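PDB 6WB6: transferrin from Manduca sexta, which binds ferric iron together with a carbonate anion, one iron per molecule, and transports it as a secreted insect transferrin. Local coordinates for residues K433-V441 and F575-A583; F467-I478 and T652-L662. All coordinates share one frame; numbering follows the deposited sequence.

In the fold
Both contacts lie in the C-terminal transferrin lobe, with centres about 16 Å apart. Their segments alternate along the chain: 433-441, 467-478, 575-583, 652-662. Contact 1 joins two strands of a mixed sheet; contact 2 packs helix 467-479 against helix 644-659. Helix 467-479 also lies on the sheet, with Ala-438 CB 3.6 Å from Ala-472 CB, and helix 644-659 touches Ala-581 and Met-582, so sheet and helices form one continuous packed unit. Each contact carries a disulfide cysteine. The iron is elsewhere, held by Tyr-90 and Tyr-204 in the N-terminal half, and these contacts are structural packing.

Contact 1 (K433-V441 and F575-A583); sequences KTPNYAVAV and FATCNVAMA
The Tyr-437 ring is sandwiched between Ala-576 and Met-582. Ala-576 CA stands 3.9 Å from the ring centroid, over the middle of one face. On the opposite face Met-582 CG lies nearer the rim, 3.8 Å from Tyr-437 CZ, and SD sits obliquely beside the ring in a Met-aromatic contact while also touching Pro-435 CG. The ring reaches this slot with CG anti to the carbonyl carbon (chi1 -74°). A second aromatic meets it differently: Tyr-437 CD1 points at the edge of the Phe-575 ring, in its plane, 3.9 Å from Phe-575 CD2. Val-439 CG1 packs against the root of the Phe-575 side chain, 3.5 Å from Phe-575 CB. With an alanine here instead of Tyr-437, Met-582 CG and Ala-576 CA would probably face a gap, and the Phe-575 edge would lose its neighbour.

Backbone bonds join strand 581-582 antiparallel to strand 437-443, a central strand of the mixed sheet that also pairs with strands 542-545 and 557-560. Ala-438 N donates to Ala-581 O at 2.7 Å, and Ala-583 N to Asn-436 O at 2.8 Å. Ala-438 O takes Val-580 N at 2.8 Å and, weakly, Ala-581 N: two successive residues facing one, a classic beta bulge.

Side-chain polarity centres on Asn-579. Its ND2 donates to Phe-575 O at 2.9 Å, in the carbonyl plane and its own amide plane, which fixes the amide's rotation beside Tyr-437 CD2. The same oxygen accepts Cys-578 N, the residue whose sulfur is bonded to Cys-561.

Contact 2 (F467-I478 and T652-L662); sequences FSGLHAPLFYLI and TIHDVISSCGL
Phe-475 N donates to His-471 O at 2.7 Å, a helical bond between two residues that both touch helix 644-659. The motif is a pair of helices crossing at 90°, their axes 9.6 Å apart, in the C-terminal transferrin unit. The interface is made almost wholly of apolar side chains. Ile-653 CG1 lies over one face of the Phe-475 ring, toward its rim and 3.7 Å from its centroid; with CG1 anti to its own carbonyl carbon (chi1 -72°), the branch runs on so that CD1 meets the edge of the Phe-467 ring, 3.9 Å from Phe-467 CZ. Val-656 straddles one turn of helix 467-479: CG2 comes to the edge of the Phe-475 ring, 3.6 Å from Phe-475 CD1, while CG1 turns to the next turn of the helix. Farther along, Ile-657 sits between His-471 ND1, 3.8 Å from Ile-657 CG1, and Leu-474, whose CD1 faces the isoleucine CD1. Beyond the helix end, positive phi at Gly-661 and the bond from Leu-662 N to Ile-657 O fit a Schellman motif, and the turn brings Leu-662 CD1 to 3.6 Å from Leu-474 CD1. Ile-478 CD1 packs tightly on Val-656 CG1 and also touches Cys-660 SG, the sulfur bonded to Cys-488, at 3.7 Å.

Contact 1 (K433-V441 and F575-A583)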
loop_
_atom_site.group_PDB
_atom_site.type_symbol
_atom_site.label_atom_id
_atom_site.label_comp_id
_atom_site.label_asym_id
_atom_site.label_seq_id
_atom_site.Cartn_x
_atom_site.Cartn_y
_atom_site.Cartn_z
ATOM N N LYS A 433 -1.162 12.162 -6.783
ATOM C CA LYS A 433 -0.154 11.129 -6.550
ATOM C C LYS A 433 0.943 11.211 -7.611
ATOM O O LYS A 433 0.999 10.415 -8.548
ATOM C CB LYS A 433 -0.818 9.749 -6.505
ATOM C CG LYS A 433 -2.060 9.733 -5.595
ATOM C CD LYS A 433 -2.363 8.388 -4.966
ATOM C CE LYS A 433 -3.471 8.558 -3.912
ATOM N NZ LYS A 433 -3.771 7.303 -3.141
ATOM N N THR A 434 1.813 12.195 -7.451
ATOM C CA THR A 434 2.733 12.692 -8.458
ATOM C C THR A 434 3.982 13.174 -7.733
ATOM O O THR A 434 3.842 13.749 -6.647
ATOM C CB THR A 434 2.031 13.841 -9.183
ATOM O OG1 THR A 434 1.205 13.330 -10.243
ATOM C CG2 THR A 434 2.988 14.809 -9.700
ATOM N N PRO A 435 5.194 12.973 -8.259
ATOM C CA PRO A 435 6.348 13.636 -7.633
ATOM C C PRO A 435 6.186 15.138 -7.750
ATOM O O PRO A 435 5.366 15.625 -8.523
ATOM C CB PRO A 435 7.547 13.141 -8.441
ATOM C CG PRO A 435 7.035 11.964 -9.223
ATOM C CD PRO A 435 5.600 12.216 -9.458
ATOM N N ASN A 436 6.960 15.878 -6.963
ATOM C CA ASN A 436 7.031 17.315 -7.180
ATOM C C ASN A 436 7.705 17.595 -8.514
ATOM O O ASN A 436 8.508 16.796 -9.002
ATOM C CB ASN A 436 7.809 17.997 -6.069
ATOM C CG ASN A 436 7.096 17.921 -4.739
ATOM O OD1 ASN A 436 5.886 18.152 -4.655
ATOM N ND2 ASN A 436 7.828 17.540 -3.704
ATOM N N TYR A 437 7.373 18.742 -9.098
ATOM C CA TYR A 437 8.042 19.235 -10.292
ATOM C C TYR A 437 8.639 20.609 -10.042
ATOM O O TYR A 437 8.029 21.464 -9.387
ATOM C CB TYR A 437 7.083 19.320 -11.473
ATOM C CG TYR A 437 6.742 17.970 -12.042
ATOM C CD1 TYR A 437 6.040 17.039 -11.292
ATOM C CD2 TYR A 437 7.134 17.619 -13.313
ATOM C CE1 TYR A 437 5.736 15.803 -11.812
ATOM C CE2 TYR A 437 6.833 16.391 -13.839
ATOM C CZ TYR A 437 6.135 15.488 -13.088
ATOM O OH TYR A 437 5.819 14.259 -13.607
ATOM N N ALA A 438 9.829 20.813 -10.578
ATOM C CA ALA A 438 10.353 22.161 -10.703
ATOM C C ALA A 438 9.631 22.861 -11.844
ATOM O O ALA A 438 9.589 22.355 -12.973
ATOM C CB ALA A 438 11.859 22.136 -10.955
ATOM N N VAL A 439 9.038 24.013 -11.562
ATOM C CA VAL A 439 8.261 24.710 -12.574
ATOM C C VAL A 439 8.766 26.134 -12.689
ATOM O O VAL A 439 9.646 26.573 -11.945
ATOM C CB VAL A 439 6.748 24.696 -12.294
ATOM C CG1 VAL A 439 6.300 23.280 -12.009
ATOM C CG2 VAL A 439 6.377 25.627 -11.146
ATOM N N ALA A 440 8.232 26.820 -13.698
ATOM C CA ALA A 440 8.567 28.198 -14.035
ATOM C C ALA A 440 7.274 28.992 -14.010
ATOM O O ALA A 440 6.430 28.827 -14.900
ATOM C CB ALA A 440 9.223 28.294 -15.405
ATOM N N VAL A 441 7.127 29.847 -12.997
ATOM C CA VAL A 441 5.903 30.606 -12.778
ATOM C C VAL A 441 6.069 31.975 -13.423
ATOM O O VAL A 441 7.098 32.644 -13.218
ATOM C CB VAL A 441 5.605 30.733 -11.273
ATOM C CG1 VAL A 441 4.293 31.444 -11.034
ATOM C CG2 VAL A 441 5.611 29.358 -10.605
ATOM N N PHE A 575 1.301 21.538 -13.642
ATOM C CA PHE A 575 2.751 21.421 -13.507
ATOM C C PHE A 575 3.300 20.079 -13.988
ATOM O O PHE A 575 4.388 20.044 -14.572
ATOM C CB PHE A 575 3.167 21.673 -12.050
ATOM C CG PHE A 575 2.514 20.760 -11.063
ATOM C CD1 PHE A 575 1.293 21.078 -10.513
ATOM C CD2 PHE A 575 3.124 19.574 -10.689
ATOM C CE1 PHE A 575 0.681 20.231 -9.607
ATOM C CE2 PHE A 575 2.530 18.732 -9.781
ATOM C CZ PHE A 575 1.304 19.055 -9.236
ATOM N N ALA A 576 2.566 18.973 -13.795
ATOM C CA ALA A 576 3.093 17.673 -14.210
ATOM C C ALA A 576 3.394 17.600 -15.707
ATOM O O ALA A 576 4.136 16.713 -16.122
ATOM C CB ALA A 576 2.141 16.535 -13.841
ATOM N N THR A 577 2.864 18.514 -16.527
ATOM C CA THR A 577 3.203 18.538 -17.948
ATOM C C THR A 577 3.653 19.918 -18.429
ATOM O O THR A 577 3.892 20.098 -19.631
ATOM C CB THR A 577 2.012 18.059 -18.794
ATOM O OG1 THR A 577 0.935 18.994 -18.676
ATOM C CG2 THR A 577 1.555 16.677 -18.340
ATOM N N CYS A 578 3.784 20.885 -17.523
ATOM C CA CYS A 578 4.162 22.267 -17.834
ATOM C C CYS A 578 5.174 22.656 -16.762
ATOM O O CYS A 578 4.790 23.132 -15.688
ATOM C CB CYS A 578 2.964 23.214 -17.825
ATOM S SG CYS A 578 3.403 24.913 -18.298
ATOM N N ASN A 579 6.452 22.438 -17.052
ATOM C CA ASN A 579 7.449 22.422 -15.997
ATOM C C ASN A 579 8.827 22.602 -16.611
ATOM O O ASN A 579 8.981 22.699 -17.829
ATOM C CB ASN A 579 7.392 21.113 -15.219
ATOM C CG ASN A 579 7.576 19.889 -16.124
ATOM O OD1 ASN A 579 8.666 19.652 -16.659
ATOM N ND2 ASN A 579 6.505 19.108 -16.293
ATOM N N VAL A 580 9.830 22.620 -15.743
ATOM C CA VAL A 580 11.218 22.575 -16.145
ATOM C C VAL A 580 11.772 21.169 -16.027
ATOM O O VAL A 580 12.333 20.636 -16.980
ATOM C CB VAL A 580 12.057 23.564 -15.313
ATOM C CG1 VAL A 580 13.445 23.674 -15.918
ATOM C CG2 VAL A 580 11.376 24.912 -15.242
ATOM N N ALA A 581 11.634 20.564 -14.851
ATOM C CA ALA A 581 12.061 19.193 -14.637
ATOM C C ALA A 581 11.201 18.588 -13.550
ATOM O O ALA A 581 10.728 19.287 -12.647
ATOM C CB ALA A 581 13.548 19.104 -14.224
ATOM N N MET A 582 11.037 17.279 -13.624
ATOM C CA MET A 582 10.522 16.548 -12.488
ATOM C C MET A 582 11.535 16.605 -11.353
ATOM O O MET A 582 12.747 16.580 -11.583
ATOM C CB MET A 582 10.241 15.103 -12.877
ATOM C CG MET A 582 9.479 14.355 -11.805
ATOM S SD MET A 582 9.097 12.681 -12.300
ATOM C CE MET A 582 10.630 11.926 -11.842
ATOM N N ALA A 583 11.040 16.693 -10.146
ATOM C CA ALA A 583 11.879 16.865 -8.978
ATOM C C ALA A 583 12.143 15.522 -8.327
ATOM O O ALA A 583 11.209 14.730 -8.156
ATOM C CB ALA A 583 11.213 17.806 -7.980
HETATM O O HOH W 1 6.535 25.501 -15.598
#

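Contact 2 (F467-I478 and T652-L662)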
loop_
_atom_site.group_PDB
_atom_site.type_symbol
_atom_site.label_atom_id
_atom_site.label_comp_id
_atom_site.label_asym_id
_atom_site.label_seq_id
_atom_site.Cartn_x
_atom_site.Cartn_y
_atom_site.Cartn_z
ATOM N N PHE A 467 16.420 21.968 -5.573
ATOM C CA PHE A 467 16.403 21.469 -6.940
ATOM C C PHE A 467 15.725 22.467 -7.874
ATOM O O PHE A 467 16.306 22.891 -8.879
ATOM C CB PHE A 467 15.702 20.112 -6.982
ATOM C CG PHE A 467 15.605 19.541 -8.348
ATOM C CD1 PHE A 467 14.512 19.816 -9.146
ATOM C CD2 PHE A 467 16.618 18.743 -8.846
ATOM C CE1 PHE A 467 14.421 19.310 -10.404
ATOM C CE2 PHE A 467 16.548 18.239 -10.104
ATOM C CZ PHE A 467 15.441 18.508 -10.897
ATOM N N SER A 468 14.497 22.866 -7.552
ATOM C CA SER A 468 13.727 23.705 -8.474
ATOM C C SER A 468 14.332 25.099 -8.618
ATOM O O SER A 468 14.153 25.755 -9.656
ATOM C CB SER A 468 12.276 23.827 -7.995
ATOM O OG SER A 468 11.801 22.611 -7.424
ATOM N N GLY A 469 15.055 25.552 -7.609
ATOM C CA GLY A 469 15.555 26.904 -7.606
ATOM C C GLY A 469 16.846 27.020 -8.377
ATOM O O GLY A 469 17.073 27.992 -9.096
ATOM N N LEU A 470 17.698 26.007 -8.251
ATOM C CA LEU A 470 19.050 26.074 -8.796
ATOM C C LEU A 470 19.256 24.999 -9.852
ATOM O O LEU A 470 19.436 25.328 -11.025
ATOM C CB LEU A 470 20.069 25.945 -7.662
ATOM C CG LEU A 470 21.551 26.092 -8.023
ATOM C CD1 LEU A 470 22.116 24.771 -8.499
ATOM C CD2 LEU A 470 21.762 27.191 -9.060
ATOM N N HIS A 471 19.215 23.722 -9.471
ATOM C CA HIS A 471 19.523 22.634 -10.388
ATOM C C HIS A 471 18.727 22.751 -11.678
ATOM O O HIS A 471 19.298 22.834 -12.770
ATOM C CB HIS A 471 19.237 21.292 -9.715
ATOM C CG HIS A 471 20.211 20.924 -8.646
ATOM N ND1 HIS A 471 20.911 19.737 -8.659
ATOM C CD2 HIS A 471 20.593 21.576 -7.524
ATOM C CE1 HIS A 471 21.685 19.674 -7.592
ATOM N NE2 HIS A 471 21.511 20.777 -6.886
ATOM N N ALA A 472 17.395 22.756 -11.569
ATOM C CA ALA A 472 16.580 22.597 -12.767
ATOM C C ALA A 472 16.765 23.741 -13.749
ATOM O O ALA A 472 16.946 23.465 -14.949
ATOM C CB ALA A 472 15.112 22.411 -12.363
ATOM N N PRO A 473 16.716 25.018 -13.342
ATOM C CA PRO A 473 17.005 26.099 -14.308
ATOM C C PRO A 473 18.431 26.070 -14.840
ATOM O O PRO A 473 18.661 26.363 -16.021
ATOM C CB PRO A 473 16.735 27.375 -13.501
ATOM C CG PRO A 473 15.959 26.924 -12.268
ATOM C CD PRO A 473 16.390 25.544 -12.002
ATOM N N LEU A 474 19.408 25.727 -14.001
ATOM C CA LEU A 474 20.781 25.658 -14.488
ATOM C C LEU A 474 20.933 24.533 -15.501
ATOM O O LEU A 474 21.531 24.720 -16.567
ATOM C CB LEU A 474 21.758 25.450 -13.335
ATOM C CG LEU A 474 22.712 26.576 -12.968
ATOM C CD1 LEU A 474 23.732 26.056 -11.930
ATOM C CD2 LEU A 474 23.428 27.122 -14.187
ATOM N N PHE A 475 20.409 23.347 -15.177
ATOM C CA PHE A 475 20.470 22.264 -16.146
ATOM C C PHE A 475 19.681 22.603 -17.385
ATOM O O PHE A 475 20.089 22.260 -18.505
ATOM C CB PHE A 475 19.924 20.952 -15.602
ATOM C CG PHE A 475 19.739 19.920 -16.689
ATOM C CD1 PHE A 475 20.798 19.112 -17.069
ATOM C CD2 PHE A 475 18.539 19.794 -17.364
ATOM C CE1 PHE A 475 20.663 18.191 -18.082
ATOM C CE2 PHE A 475 18.394 18.873 -18.390
ATOM C CZ PHE A 475 19.462 18.062 -18.746
ATOM N N TYR A 476 18.510 23.210 -17.210
ATOM C CA TYR A 476 17.679 23.464 -18.376
ATOM C C TYR A 476 18.397 24.373 -19.351
ATOM O O TYR A 476 18.403 24.118 -20.558
ATOM C CB TYR A 476 16.336 24.063 -17.981
ATOM C CG TYR A 476 15.423 24.241 -19.172
ATOM C CD1 TYR A 476 15.507 25.373 -19.974
ATOM C CD2 TYR A 476 14.484 23.276 -19.507
ATOM C CE1 TYR A 476 14.694 25.531 -21.059
ATOM C CE2 TYR A 476 13.657 23.437 -20.595
ATOM C CZ TYR A 476 13.768 24.558 -21.368
ATOM O OH TYR A 476 12.919 24.705 -22.442
ATOM N N LEU A 477 19.052 25.414 -18.844
ATOM C CA LEU A 477 19.750 26.331 -19.736
ATOM C C LEU A 477 20.991 25.680 -20.338
ATOM O O LEU A 477 21.171 25.686 -21.562
ATOM C CB LEU A 477 20.097 27.610 -18.978
ATOM C CG LEU A 477 18.867 28.497 -18.734
ATOM C CD1 LEU A 477 19.218 29.603 -17.764
ATOM C CD2 LEU A 477 18.359 29.079 -20.014
ATOM N N ILE A 478 21.853 25.099 -19.496
ATOM C CA ILE A 478 23.037 24.400 -19.997
ATOM C C ILE A 478 22.645 23.366 -21.047
ATOM O O ILE A 478 23.279 23.259 -22.106
ATOM C CB ILE A 478 23.814 23.756 -18.829
ATOM C CG1 ILE A 478 24.487 24.841 -17.968
ATOM C CG2 ILE A 478 24.861 22.806 -19.351
ATOM C CD1 ILE A 478 25.203 24.323 -16.764
ATOM N N THR A 652 21.850 12.826 -15.429
ATOM C CA THR A 652 22.420 13.838 -16.309
ATOM C C THR A 652 22.427 15.189 -15.613
ATOM O O THR A 652 23.431 15.913 -15.651
ATOM C CB THR A 652 21.648 13.906 -17.636
ATOM O OG1 THR A 652 21.628 12.602 -18.241
ATOM C CG2 THR A 652 22.304 14.890 -18.610
ATOM N N ILE A 653 21.327 15.526 -14.935
ATOM C CA ILE A 653 21.266 16.785 -14.205
ATOM C C ILE A 653 22.411 16.876 -13.204
ATOM O O ILE A 653 23.154 17.864 -13.165
ATOM C CB ILE A 653 19.903 16.928 -13.520
ATOM C CG1 ILE A 653 18.835 17.206 -14.595
ATOM C CG2 ILE A 653 19.981 18.005 -12.454
ATOM C CD1 ILE A 653 17.383 17.223 -14.076
ATOM N N HIS A 654 22.559 15.850 -12.367
ATOM C CA HIS A 654 23.674 15.807 -11.429
ATOM C C HIS A 654 25.021 15.914 -12.138
ATOM O O HIS A 654 25.936 16.584 -11.641
ATOM C CB HIS A 654 23.609 14.518 -10.630
ATOM C CG HIS A 654 24.766 14.312 -9.714
ATOM N ND1 HIS A 654 24.899 14.983 -8.517
ATOM C CD2 HIS A 654 25.837 13.489 -9.806
ATOM C CE1 HIS A 654 26.007 14.587 -7.913
ATOM N NE2 HIS A 654 26.602 13.691 -8.681
ATOM N N ASP A 655 25.173 15.253 -13.296
ATOM C CA ASP A 655 26.455 15.324 -13.992
ATOM C C ASP A 655 26.767 16.756 -14.393
ATOM O O ASP A 655 27.894 17.233 -14.204
ATOM C CB ASP A 655 26.469 14.403 -15.220
ATOM C CG ASP A 655 26.910 12.975 -14.886
ATOM O OD1 ASP A 655 27.481 12.740 -13.807
ATOM O OD2 ASP A 655 26.682 12.070 -15.707
ATOM N N VAL A 656 25.773 17.471 -14.920
ATOM C CA VAL A 656 25.988 18.871 -15.279
ATOM C C VAL A 656 26.360 19.687 -14.043
ATOM O O VAL A 656 27.200 20.593 -14.104
ATOM C CB VAL A 656 24.735 19.434 -15.973
ATOM C CG1 VAL A 656 24.930 20.904 -16.309
ATOM C CG2 VAL A 656 24.395 18.637 -17.225
ATOM N N ILE A 657 25.727 19.388 -12.909
ATOM C CA ILE A 657 25.957 20.159 -11.693
ATOM C C ILE A 657 27.289 19.793 -11.061
ATOM O O ILE A 657 27.949 20.646 -10.458
ATOM C CB ILE A 657 24.777 19.932 -10.732
ATOM C CG1 ILE A 657 23.491 20.492 -11.360
ATOM C CG2 ILE A 657 25.056 20.538 -9.338
ATOM C CD1 ILE A 657 23.496 21.980 -11.523
ATOM N N SER A 658 27.703 18.534 -11.174
ATOM C CA SER A 658 29.041 18.160 -10.743
ATOM C C SER A 658 30.092 18.811 -11.626
ATOM O O SER A 658 31.152 19.224 -11.139
ATOM C CB SER A 658 29.193 16.641 -10.754
ATOM O OG SER A 658 28.719 16.088 -9.542
ATOM N N SER A 659 29.810 18.924 -12.924
ATOM C CA SER A 659 30.714 19.644 -13.812
ATOM C C SER A 659 30.927 21.075 -13.333
ATOM O O SER A 659 32.069 21.514 -13.142
ATOM C CB SER A 659 30.175 19.631 -15.239
ATOM O OG SER A 659 30.582 18.449 -15.908
ATOM N N CYS A 660 29.837 21.822 -13.142
ATOM C CA CYS A 660 29.911 23.159 -12.566
ATOM C C CYS A 660 30.535 23.175 -11.175
ATOM O O CYS A 660 30.730 24.262 -10.620
ATOM C CB CYS A 660 28.514 23.774 -12.470
ATOM S SG CYS A 660 27.558 23.713 -13.991
ATOM N N GLY A 661 30.826 22.011 -10.593
ATOM C CA GLY A 661 31.356 21.960 -9.243
ATOM C C GLY A 661 30.378 22.422 -8.184
ATOM O O GLY A 661 30.797 23.025 -7.191
ATOM N N LEU A 662 29.083 22.157 -8.371
ATOM C CA LEU A 662 28.049 22.645 -7.453
ATOM C C LEU A 662 27.330 21.511 -6.728
ATOM O O LEU A 662 27.683 20.342 -6.893
ATOM C CB LEU A 662 27.031 23.494 -8.220
ATOM C CG LEU A 662 27.640 24.662 -8.998
ATOM C CD1 LEU A 662 26.558 25.466 -9.719
ATOM C CD2 LEU A 662 28.452 25.550 -8.071
#